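Local coordinates for tail protein, 43 kDa (Neisseria meningitidis MC58, PDB 3D37), which is of unknown function but probably serves as a baseplate or tail component of a Mu-like prophage, at residues P184-L189 with P297-H302. Numbering follows the deposited sequence.
Sequences PPVATL and PGLRVH
L189 N donates to H302 O at 2.8 Å, almost head-on to the carbonyl, and H302 N in turn reaches A187 O at 2.9 Å, in the plane of that C=O. H302 is therefore gripped through both its backbone N-H and its carbonyl by the residues flanking T188, the pattern of a parallel bridge. A third backbone bond, V186 N to R300 O at 2.9 Å, continues the pairing toward P185, whose CA also lies against that same oxygen. Above the T188–H302 bridge the two side chains run side by side. With CG anti to the backbone N (chi1 179°), the imidazole presents its ND1 edge to T188 OG1, 3.1 Å away and near the ring plane; NE2, at the far end of the ring, bonds D311, so the rotation of the ring is fixed from two sides. Here strand 187-191 adds in parallel to strand 300-305, which on its other side pairs antiparallel with strand 310-324; strands 300-305 and 310-324 both belong to the tail protein C-terminal family of the phage-barrel clan, which strand 187-191 joins from more than a hundred residues earlier in the chain. Where the chains part beyond the P185–R300 pair, a water accepts from R300 N and donates to P184 O. The R300 side chain bends at chi3 (71°) and brings NH1 3.7 Å from P185 CD; NH1 bonds S183 O, while NH2 forms a salt bridge with D338. Apolar contacts follow on the side away from H302. V186 crosses L299 at about a right angle, its CG1 meeting CD2 of L299 at 3.5 Å. Further along, L189 CD1 sits 3.7 Å from V301 CG1, and both buried side chains continue onto strand 330-337, L189 against L333 and V301 against L335.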
loop_
_atom_site.group_PDB
_atom_site.type_symbol
_atom_site.label_atom_id
_atom_site.label_comp_id
_atom_site.label_asym_id
_atom_site.label_seq_id
_atom_site.Cartn_x
_atom_site.Cartn_y
_atom_site.Cartn_z
ATOM N N PRO A 184 -12.327 -22.782 38.168
ATOM C CA PRO A 184 -11.428 -21.648 38.386
ATOM C C PRO A 184 -10.847 -21.107 37.080
ATOM O O PRO A 184 -10.622 -21.878 36.148
ATOM C CB PRO A 184 -10.312 -22.239 39.270
ATOM C CG PRO A 184 -10.929 -23.445 39.930
ATOM C CD PRO A 184 -11.877 -23.991 38.903
ATOM N N PRO A 185 -10.613 -19.791 37.005
ATOM C CA PRO A 185 -10.060 -19.261 35.746
ATOM C C PRO A 185 -8.773 -19.995 35.384
ATOM O O PRO A 185 -8.035 -20.361 36.273
ATOM C CB PRO A 185 -9.789 -17.791 36.071
ATOM C CG PRO A 185 -10.693 -17.483 37.243
ATOM C CD PRO A 185 -10.813 -18.739 38.023
ATOM N N VAL A 186 -8.480 -20.177 34.096
ATOM C CA VAL A 186 -7.350 -21.016 33.705
ATOM C C VAL A 186 -6.102 -20.235 33.543
ATOM O O VAL A 186 -5.034 -20.830 33.421
ATOM C CB VAL A 186 -7.576 -21.788 32.386
ATOM C CG1 VAL A 186 -8.686 -22.793 32.602
ATOM C CG2 VAL A 186 -7.810 -20.808 31.242
ATOM N N ALA A 187 -6.241 -18.913 33.514
ATOM C CA ALA A 187 -5.163 -18.017 33.186
ATOM C C ALA A 187 -5.530 -16.616 33.664
ATOM O O ALA A 187 -6.709 -16.297 33.818
ATOM C CB ALA A 187 -4.921 -18.015 31.675
ATOM N N THR A 188 -4.491 -15.833 33.942
ATOM C CA THR A 188 -4.553 -14.416 34.163
ATOM C C THR A 188 -3.757 -13.730 33.072
ATOM O O THR A 188 -2.542 -13.952 32.899
ATOM C CB THR A 188 -3.993 -14.015 35.507
ATOM O OG1 THR A 188 -4.828 -14.572 36.524
ATOM C CG2 THR A 188 -3.964 -12.503 35.635
ATOM N N LEU A 189 -4.460 -12.912 32.297
ATOM C CA LEU A 189 -3.830 -12.146 31.239
ATOM C C LEU A 189 -3.817 -10.686 31.662
ATOM O O LEU A 189 -4.747 -10.204 32.285
ATOM C CB LEU A 189 -4.589 -12.312 29.963
ATOM C CG LEU A 189 -4.704 -13.725 29.398
ATOM C CD1 LEU A 189 -5.602 -13.667 28.188
ATOM C CD2 LEU A 189 -3.356 -14.334 29.037
ATOM N N PRO A 297 -13.327 -22.338 23.837
ATOM C CA PRO A 297 -14.522 -21.739 24.502
ATOM C C PRO A 297 -14.948 -22.518 25.726
ATOM O O PRO A 297 -14.867 -23.738 25.684
ATOM C CB PRO A 297 -15.581 -21.786 23.388
ATOM C CG PRO A 297 -14.761 -21.722 22.121
ATOM C CD PRO A 297 -13.583 -22.591 22.412
ATOM N N GLY A 298 -15.443 -21.832 26.791
ATOM C CA GLY A 298 -15.845 -22.512 28.021
ATOM C C GLY A 298 -14.893 -22.291 29.169
ATOM O O GLY A 298 -15.274 -22.465 30.327
ATOM N N LEU A 299 -13.681 -21.859 28.850
ATOM C CA LEU A 299 -12.714 -21.367 29.840
ATOM C C LEU A 299 -13.072 -19.980 30.397
ATOM O O LEU A 299 -13.751 -19.173 29.743
ATOM C CB LEU A 299 -11.305 -21.333 29.252
ATOM C CG LEU A 299 -10.790 -22.647 28.695
ATOM C CD1 LEU A 299 -9.470 -22.469 28.065
ATOM C CD2 LEU A 299 -10.762 -23.716 29.878
ATOM N N ARG A 300 -12.655 -19.736 31.634
ATOM C CA ARG A 300 -12.782 -18.413 32.253
ATOM C C ARG A 300 -11.382 -17.856 32.392
ATOM O O ARG A 300 -10.440 -18.612 32.619
ATOM C CB ARG A 300 -13.529 -18.489 33.568
ATOM C CG ARG A 300 -14.987 -18.870 33.336
ATOM C CD ARG A 300 -15.667 -19.318 34.557
ATOM N NE ARG A 300 -15.934 -18.268 35.541
ATOM C CZ ARG A 300 -15.357 -18.168 36.729
ATOM N NH1 ARG A 300 -14.433 -19.039 37.121
ATOM N NH2 ARG A 300 -15.704 -17.177 37.543
ATOM N N VAL A 301 -11.245 -16.546 32.152
ATOM C CA VAL A 301 -9.982 -15.873 32.064
ATOM C C VAL A 301 -10.018 -14.621 32.953
ATOM O O VAL A 301 -10.937 -13.772 32.854
ATOM C CB VAL A 301 -9.606 -15.491 30.572
ATOM C CG1 VAL A 301 -8.209 -14.903 30.535
ATOM C CG2 VAL A 301 -9.697 -16.705 29.636
ATOM N N HIS A 302 -9.069 -14.551 33.882
ATOM C CA HIS A 302 -8.903 -13.369 34.694
ATOM C C HIS A 302 -8.112 -12.342 33.895
ATOM O O HIS A 302 -7.013 -12.629 33.376
ATOM C CB HIS A 302 -8.196 -13.744 36.012
ATOM C CG HIS A 302 -7.953 -12.588 36.920
ATOM N ND1 HIS A 302 -6.869 -12.527 37.762
ATOM C CD2 HIS A 302 -8.664 -11.459 37.139
ATOM C CE1 HIS A 302 -6.936 -11.421 38.482
ATOM N NE2 HIS A 302 -8.017 -10.756 38.122
HETATM O O HOH W 1 -12.082 -21.923 33.383
#